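Local coordinates for Peptide:N-glycosidase F (Elizabethkingia meningoseptica, PDB 3PMS), which catalyses the hydrolytic release of N-linked glycans from the asparagine side chains of glycopeptides and glycoproteins, at residues F106-S111 with S146-V151; A185-T190 with D265-S270; I217-S222 with S274-E279. All coordinates share one frame; numbering follows the deposited sequence.

Interaction 1 (F106-S111 with S146-V151); sequences FKSLLS and SAVVPV
With CG1 set between its backbone N and carbonyl carbon (chi1 59°) and CG2 anti to the N, V148 presents both methyls to the loop residues F106 and L109. F106 answers with CG beside its own N (chi1 -62°), a setting that brings the ring back toward the strand although its CB starts out pointing away. The contact exemplifies how two jelly rolls are joined: residues 106-111 belong to a loop between strands 99-102 and 114-120 of the N-terminal jelly roll, and residues 146-151 lie along strand 145-163, an outermost strand of a four-stranded sheet in the C-terminal one, with the chain turning a corner at V151. F106 and V148 cross at about a right angle, with V148 CG1 oblique to the ring; F106 CD1 lies 3.8 Å from V148 CG1 and CE1 4.0 Å from CG2, and the ring also makes an edge-to-face pair with F301. L109 crosses the valine likewise; the modelled 3.3 Å between L109 CD1 and V148 CG1 is tight and its exact value doubtful. Beside this apolar patch the joint is bridged by water. One water accepts from S108 N and bonds S146 OG at 2.8 Å; a second accepts from V148 N and bonds S108 OG at 2.8 Å. Residues 107-109 have helical backbone angles without a regular helix's bonds; L109 N bonds F106 O (2.8 Å). K107 lies alongside S146 and carries its NZ on to a hydrogen bond with V43 O, so that of K107 S146 OG meets the aliphatic part, CE at 3.6 Å.

Interaction 2 (A185-T190 with D265-S270); sequences AYLRTT and DVLNNS
L267 lies against A185 and Y186 with CB, CG and CD1, just past an antiparallel pairing in the C-terminal jelly roll: strand 263-266 forms an outer edge of the four-stranded sheet and lies against strand 184-197. Its CB lies 3.5 Å from A185 O. With CG beside the backbone N (chi1 -68°), the branch turns back over the neighbouring strand, and CG reaches the CA of Y186 at 4.1 Å. At the tip CD1 touches the Y186 backbone N, the methyl of A185 (CB at 4.0 Å) and, more loosely, CG of L187; CD2 is directed to the second sheet of the sandwich. The backbone secures this placement, since L267 N donates to A185 O at 3.0 Å, and further along L187 and D265 form a hydrogen-bonded pair. There L187 N gives D265 O a nearly straight bond (2.8 Å, 169° at the hydrogen), returned by D265 N to L187 O. Y186 and V266, the non-hydrogen-bonded pair between these bonds, put their side chains on one face of the sheet, where Y186 CB comes 3.2 Å from D265 O before the ring leads off to a hydrogen bond between its OH and D105. L187 and D265 occupy the other face. D265 OD2 is gripped by H227 NE2 and also by a water that donates to it and accepts from T189 OG1. A second water accepts from A185 N and donates to L267 O at 2.8 Å.

Interaction 3 (I217-S222 with S274-E279); sequences IAINNS and STFSYE
Backbone hydrogen bonds come first where I217-S222 meets S274-E279. A218 and E279 form an antiparallel hydrogen-bonded pair: A218 N donates to E279 O at 2.9 Å, and E279 N returns a more bent bond to A218 O. Two residues on, N220 N reaches S277 O at 2.9 Å, yet here the donor stands 38° above the carbonyl plane, where segment 217-222 enters its turn. Weaker CA-H...O contacts fill the gaps; I219 CA, for instance, lies 3.3 Å from S277 O.

That turn is of type I', from I219 to S222, the classic two-residue connection of a tight beta hairpin. It joins strands 213-219 and 222-229 with N220 and N221 in left-handed backbone conformations, and strand 275-281 flanks the first of these in the five-stranded sheet of the C-terminal jelly roll.

Apolar contacts gather on the face bearing I219 and Y278, which is turned to the other sheet of the sandwich. The Y278 ring, with CG anti to the backbone N (chi1 164°), is met obliquely by I217, whose CG2 and CD1 both approach CE2, CD1 at 4.0 Å; L187 packs against the same tyrosine. I219 meets the F276 ring obliquely, CG2 3.9 Å from CD2 and CD1 near CE2.

Water-mediated links lie on the E279 side. One water accepts from N221 N, bonds S277 OG at 2.8 Å and donates weakly to A218 O. Another donates both to N221 OD1, which also receives a hydrogen bond from K173 NZ, and to the carboxylate atom E279 OE1, 2.6 Å away.

How the interactions relate
From the N terminus, interaction 1 comes first and is complete before the others begin: its loop, running through strands 114-120 and 128-138, closes when the chain enters strand 145-163, binding the N-terminal jelly roll to the C-terminal one. Interactions 2 and 3 then cross. Residues 185-190 and 217-222 are laid down in turn, 265-270 closes the first loop, and 274-279 closes the second soon after. One contact lies in each sheet of the C-terminal sandwich, and L267 CD1 touches F276 CZ between them at 3.8 Å. F106 CE2, 3.4 Å from R188 NE, carries interaction 1 onto interaction 2, while V151 CG1 packs on Y278 CD1 of interaction 3.

Interaction 1 (F106-S111 with S146-V151)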
# COMPACT_ATOMS: atom_id res chain seq x y z
N PHE A 106 4.77 5.16 -9.35
CA PHE A 106 4.39 6.53 -9.17
C PHE A 106 5.39 7.57 -9.64
O PHE A 106 5.28 8.74 -9.27
CB PHE A 106 4.07 6.72 -7.68
CG PHE A 106 2.92 5.86 -7.19
CD1 PHE A 106 1.63 6.29 -7.39
CD2 PHE A 106 3.12 4.68 -6.57
CE1 PHE A 106 0.57 5.46 -7.01
CE2 PHE A 106 2.03 3.84 -6.18
CZ PHE A 106 0.79 4.27 -6.37
N LYS A 107 6.35 7.16 -10.46
CA LYS A 107 7.43 8.08 -10.88
C LYS A 107 6.79 9.32 -11.53
O LYS A 107 7.37 10.42 -11.45
CB LYS A 107 8.45 7.38 -11.76
CG LYS A 107 7.93 6.78 -13.06
CD LYS A 107 9.02 6.14 -13.87
CE LYS A 107 8.50 5.22 -14.95
NZ LYS A 107 9.63 4.69 -15.88
N SER A 108 5.68 9.20 -12.25
CA SER A 108 5.07 10.40 -12.83
C SER A 108 4.59 11.47 -11.87
O SER A 108 4.50 12.68 -12.20
CB SER A 108 3.92 10.00 -13.74
OG SER A 108 2.80 9.43 -13.06
N LEU A 109 4.39 11.06 -10.63
CA LEU A 109 3.96 11.94 -9.56
C LEU A 109 5.15 12.35 -8.68
O LEU A 109 4.98 13.25 -7.84
CB LEU A 109 2.88 11.28 -8.72
CG LEU A 109 1.50 11.13 -9.33
CD1 LEU A 109 1.34 9.86 -10.10
CD2 LEU A 109 0.40 11.28 -8.30
N LEU A 110 6.25 11.64 -8.73
CA LEU A 110 7.42 11.92 -7.85
C LEU A 110 8.45 12.73 -8.68
O LEU A 110 9.51 12.28 -9.07
CB LEU A 110 8.00 10.63 -7.28
CG LEU A 110 7.06 9.79 -6.44
CD1 LEU A 110 7.60 8.35 -6.26
CD2 LEU A 110 6.84 10.47 -5.06
N SER A 111 8.02 13.97 -8.95
CA SER A 111 8.64 14.86 -9.92
C SER A 111 8.38 16.32 -9.52
O SER A 111 7.25 16.67 -9.30
CB SER A 111 8.01 14.55 -11.29
OG SER A 111 8.44 15.49 -12.24
N SER A 146 4.82 7.06 -18.33
CA SER A 146 3.90 6.29 -17.51
C SER A 146 2.85 7.21 -16.90
O SER A 146 3.06 8.43 -16.74
CB SER A 146 4.60 5.52 -16.42
OG SER A 146 5.12 6.37 -15.41
N ALA A 147 1.71 6.64 -16.53
CA ALA A 147 0.65 7.37 -15.82
C ALA A 147 -0.09 6.40 -14.96
O ALA A 147 -0.12 5.22 -15.24
CB ALA A 147 -0.36 8.03 -16.78
N VAL A 148 -0.51 6.89 -13.81
CA VAL A 148 -1.12 6.06 -12.77
C VAL A 148 -2.30 6.75 -12.13
O VAL A 148 -2.24 7.96 -11.86
CB VAL A 148 -0.09 5.61 -11.73
CG1 VAL A 148 0.58 6.81 -11.05
CG2 VAL A 148 -0.69 4.61 -10.68
N VAL A 149 -3.37 6.04 -11.88
CA VAL A 149 -4.55 6.55 -11.17
C VAL A 149 -5.13 5.45 -10.28
O VAL A 149 -5.04 4.27 -10.59
CB VAL A 149 -5.63 7.09 -12.13
CG1 VAL A 149 -5.19 8.45 -12.75
CG2 VAL A 149 -6.12 6.05 -13.07
N PRO A 150 -5.76 5.83 -9.17
CA PRO A 150 -6.43 4.85 -8.34
C PRO A 150 -7.72 4.34 -8.96
O PRO A 150 -8.53 5.10 -9.53
CB PRO A 150 -6.76 5.62 -7.05
CG PRO A 150 -6.81 7.04 -7.46
CD PRO A 150 -5.69 7.12 -8.49
N VAL A 151 -7.92 3.06 -8.75
CA VAL A 151 -9.19 2.40 -9.05
C VAL A 151 -10.09 2.35 -7.80
O VAL A 151 -11.24 2.84 -7.81
CB VAL A 151 -8.95 1.03 -9.56
CG1 VAL A 151 -10.27 0.33 -9.91
CG2 VAL A 151 -8.01 1.04 -10.80
O HOH W 1 3.85 6.93 -12.98
O HOH W 2 0.13 9.82 -13.69

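Interaction 2 (A185-T190 with D265-S270)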
# COMPACT_ATOMS: atom_id res chain seq x y z
N ALA A 185 -0.16 -2.13 -19.82
CA ALA A 185 -0.98 -1.70 -18.68
C ALA A 185 -1.02 -2.77 -17.62
O ALA A 185 -0.98 -3.96 -17.91
CB ALA A 185 -2.39 -1.35 -19.08
N TYR A 186 -1.13 -2.34 -16.35
CA TYR A 186 -1.23 -3.32 -15.27
C TYR A 186 -1.83 -2.66 -14.03
O TYR A 186 -2.00 -1.46 -13.96
CB TYR A 186 0.14 -3.87 -14.92
CG TYR A 186 1.25 -2.87 -14.64
CD1 TYR A 186 1.51 -2.49 -13.31
CD2 TYR A 186 2.05 -2.39 -15.61
CE1 TYR A 186 2.50 -1.58 -12.99
CE2 TYR A 186 3.03 -1.45 -15.31
CZ TYR A 186 3.28 -1.09 -13.98
OH TYR A 186 4.33 -0.26 -13.73
N LEU A 187 -2.25 -3.54 -13.11
CA LEU A 187 -2.78 -3.16 -11.79
C LEU A 187 -1.75 -3.37 -10.70
O LEU A 187 -0.95 -4.28 -10.75
CB LEU A 187 -4.06 -3.98 -11.49
CG LEU A 187 -5.16 -3.95 -12.55
CD1 LEU A 187 -6.24 -5.03 -12.29
CD2 LEU A 187 -5.74 -2.60 -12.58
N ARG A 188 -1.84 -2.49 -9.71
CA ARG A 188 -1.00 -2.52 -8.50
C ARG A 188 -1.94 -2.49 -7.31
O ARG A 188 -2.70 -1.55 -7.16
CB ARG A 188 -0.09 -1.27 -8.43
CG ARG A 188 0.74 -1.19 -7.21
CD ARG A 188 1.20 0.28 -6.99
NE ARG A 188 2.04 0.45 -5.80
CZ ARG A 188 3.37 0.39 -5.79
NH1 ARG A 188 4.06 0.07 -6.88
NH2 ARG A 188 4.04 0.72 -4.68
N THR A 189 -1.94 -3.57 -6.54
CA THR A 189 -2.86 -3.71 -5.39
C THR A 189 -2.12 -4.02 -4.12
O THR A 189 -1.15 -4.83 -4.07
CB THR A 189 -3.90 -4.82 -5.66
OG1 THR A 189 -4.60 -4.60 -6.90
CG2 THR A 189 -4.91 -4.98 -4.50
N THR A 190 -2.56 -3.39 -3.04
CA THR A 190 -2.01 -3.59 -1.68
C THR A 190 -3.28 -3.88 -0.82
O THR A 190 -4.19 -3.05 -0.69
CB THR A 190 -1.26 -2.38 -1.20
OG1 THR A 190 -0.32 -2.01 -2.20
CG2 THR A 190 -0.53 -2.68 0.10
N ASP A 265 -0.46 -7.14 -11.45
CA ASP A 265 -1.27 -7.97 -12.38
C ASP A 265 -1.27 -7.32 -13.73
O ASP A 265 -1.82 -6.23 -13.92
CB ASP A 265 -2.70 -8.14 -11.87
CG ASP A 265 -2.76 -8.86 -10.49
OD1 ASP A 265 -2.20 -9.96 -10.41
OD2 ASP A 265 -3.36 -8.26 -9.57
N VAL A 266 -0.68 -8.00 -14.72
CA VAL A 266 -0.49 -7.36 -16.06
C VAL A 266 -1.72 -7.64 -16.91
O VAL A 266 -2.18 -8.80 -17.04
CB VAL A 266 0.77 -7.90 -16.70
CG1 VAL A 266 0.91 -7.34 -18.14
CG2 VAL A 266 1.96 -7.55 -15.89
N LEU A 267 -2.28 -6.60 -17.48
CA LEU A 267 -3.54 -6.61 -18.21
C LEU A 267 -3.27 -7.01 -19.64
O LEU A 267 -2.22 -6.72 -20.20
CB LEU A 267 -4.21 -5.25 -18.22
CG LEU A 267 -4.71 -4.81 -16.84
CD1 LEU A 267 -4.91 -3.32 -16.73
CD2 LEU A 267 -6.07 -5.52 -16.53
N ASN A 268 -4.25 -7.70 -20.22
CA ASN A 268 -4.19 -8.07 -21.66
C ASN A 268 -4.19 -6.87 -22.56
O ASN A 268 -5.00 -5.96 -22.39
CB ASN A 268 -5.39 -8.94 -21.98
CG ASN A 268 -5.16 -9.79 -23.26
OD1 ASN A 268 -4.84 -10.97 -23.19
ND2 ASN A 268 -5.24 -9.16 -24.38
N ASN A 269 -3.30 -6.88 -23.55
CA ASN A 269 -3.19 -5.71 -24.45
C ASN A 269 -4.40 -5.48 -25.35
O ASN A 269 -4.64 -4.39 -25.87
CB ASN A 269 -1.92 -5.89 -25.32
CG ASN A 269 -0.65 -5.58 -24.59
OD1 ASN A 269 0.47 -6.05 -24.98
ND2 ASN A 269 -0.78 -4.85 -23.51
N SER A 270 -5.26 -6.48 -25.44
CA SER A 270 -6.53 -6.33 -26.13
C SER A 270 -7.37 -5.23 -25.51
O SER A 270 -8.28 -4.71 -26.16
CB SER A 270 -7.31 -7.67 -26.11
OG SER A 270 -7.89 -7.92 -24.81
O HOH W 3 -0.28 -4.87 -20.88
O HOH W 4 -3.06 -5.72 -8.77

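Interaction 3 (I217-S222 with S274-E279)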
# COMPACT_ATOMS: atom_id res chain seq x y z
N ILE A 217 -9.61 -10.57 -8.85
CA ILE A 217 -9.98 -9.44 -9.69
C ILE A 217 -10.60 -10.00 -10.97
O ILE A 217 -9.98 -10.81 -11.64
CB ILE A 217 -8.76 -8.57 -10.05
CG1 ILE A 217 -8.32 -7.82 -8.81
CG2 ILE A 217 -9.16 -7.50 -11.11
CD1 ILE A 217 -7.01 -7.04 -8.93
N ALA A 218 -11.79 -9.51 -11.27
CA ALA A 218 -12.51 -9.82 -12.52
C ALA A 218 -12.35 -8.63 -13.45
O ALA A 218 -12.48 -7.46 -13.05
CB ALA A 218 -13.97 -10.11 -12.28
N ILE A 219 -12.04 -8.98 -14.70
CA ILE A 219 -11.87 -7.98 -15.77
C ILE A 219 -12.96 -8.30 -16.81
O ILE A 219 -12.99 -9.42 -17.32
CB ILE A 219 -10.51 -8.14 -16.40
CG1 ILE A 219 -9.36 -7.89 -15.38
CG2 ILE A 219 -10.38 -7.17 -17.63
CD1 ILE A 219 -9.32 -6.51 -14.82
N ASN A 220 -13.78 -7.32 -17.12
CA ASN A 220 -14.95 -7.53 -18.02
C ASN A 220 -15.74 -8.76 -17.56
O ASN A 220 -16.18 -9.61 -18.35
CB ASN A 220 -14.48 -7.66 -19.46
CG ASN A 220 -14.08 -6.31 -20.05
OD1 ASN A 220 -13.28 -6.26 -21.04
ND2 ASN A 220 -14.67 -5.27 -19.57
N ASN A 221 -15.86 -8.86 -16.24
CA ASN A 221 -16.63 -9.90 -15.54
C ASN A 221 -15.96 -11.22 -15.42
O ASN A 221 -16.45 -12.08 -14.66
CB ASN A 221 -18.06 -10.07 -16.09
CG ASN A 221 -18.83 -8.76 -16.11
OD1 ASN A 221 -18.89 -7.95 -15.11
ND2 ASN A 221 -19.46 -8.48 -17.28
N SER A 222 -14.84 -11.42 -16.05
CA SER A 222 -14.16 -12.69 -16.04
C SER A 222 -13.14 -12.73 -14.93
O SER A 222 -12.21 -11.88 -14.89
CB SER A 222 -13.54 -13.06 -17.37
OG SER A 222 -12.81 -14.27 -17.33
N SER A 274 -9.86 0.70 -25.05
CA SER A 274 -11.22 0.29 -24.67
C SER A 274 -11.49 0.74 -23.25
O SER A 274 -10.56 1.17 -22.53
CB SER A 274 -11.36 -1.23 -24.72
OG SER A 274 -10.80 -1.83 -23.55
N THR A 275 -12.76 0.71 -22.86
CA THR A 275 -13.15 0.83 -21.49
C THR A 275 -13.53 -0.57 -21.00
O THR A 275 -14.26 -1.27 -21.66
CB THR A 275 -14.31 1.78 -21.31
OG1 THR A 275 -13.92 3.08 -21.81
CG2 THR A 275 -14.78 1.90 -19.85
N PHE A 276 -12.92 -0.99 -19.89
CA PHE A 276 -13.17 -2.33 -19.31
C PHE A 276 -13.58 -2.23 -17.86
O PHE A 276 -13.32 -1.23 -17.21
CB PHE A 276 -11.93 -3.24 -19.43
CG PHE A 276 -10.73 -2.81 -18.60
CD1 PHE A 276 -9.71 -2.01 -19.14
CD2 PHE A 276 -10.53 -3.29 -17.31
CE1 PHE A 276 -8.57 -1.71 -18.34
CE2 PHE A 276 -9.42 -2.94 -16.56
CZ PHE A 276 -8.48 -2.11 -17.09
N SER A 277 -14.33 -3.22 -17.36
CA SER A 277 -14.71 -3.24 -15.95
C SER A 277 -13.72 -4.03 -15.13
O SER A 277 -13.02 -4.92 -15.59
CB SER A 277 -16.09 -3.80 -15.72
OG SER A 277 -16.11 -5.15 -16.11
N TYR A 278 -13.50 -3.46 -13.96
CA TYR A 278 -12.74 -4.05 -12.87
C TYR A 278 -13.71 -4.36 -11.76
O TYR A 278 -14.59 -3.56 -11.41
CB TYR A 278 -11.74 -2.98 -12.42
CG TYR A 278 -11.06 -3.19 -11.05
CD1 TYR A 278 -11.73 -2.96 -9.87
CD2 TYR A 278 -9.72 -3.50 -10.98
CE1 TYR A 278 -11.13 -3.12 -8.61
CE2 TYR A 278 -9.12 -3.70 -9.76
CZ TYR A 278 -9.79 -3.47 -8.60
OH TYR A 278 -9.27 -3.55 -7.33
N GLU A 279 -13.53 -5.55 -11.14
CA GLU A 279 -14.26 -5.85 -9.91
C GLU A 279 -13.31 -6.57 -8.96
O GLU A 279 -12.69 -7.57 -9.35
CB GLU A 279 -15.50 -6.68 -10.14
CG GLU A 279 -16.30 -6.89 -8.91
CD GLU A 279 -17.56 -7.75 -9.12
OE1 GLU A 279 -17.81 -8.21 -10.25
OE2 GLU A 279 -18.21 -8.06 -8.09
O HOH W 5 -15.13 -6.93 -14.18
O HOH W 6 -17.28 -7.56 -12.75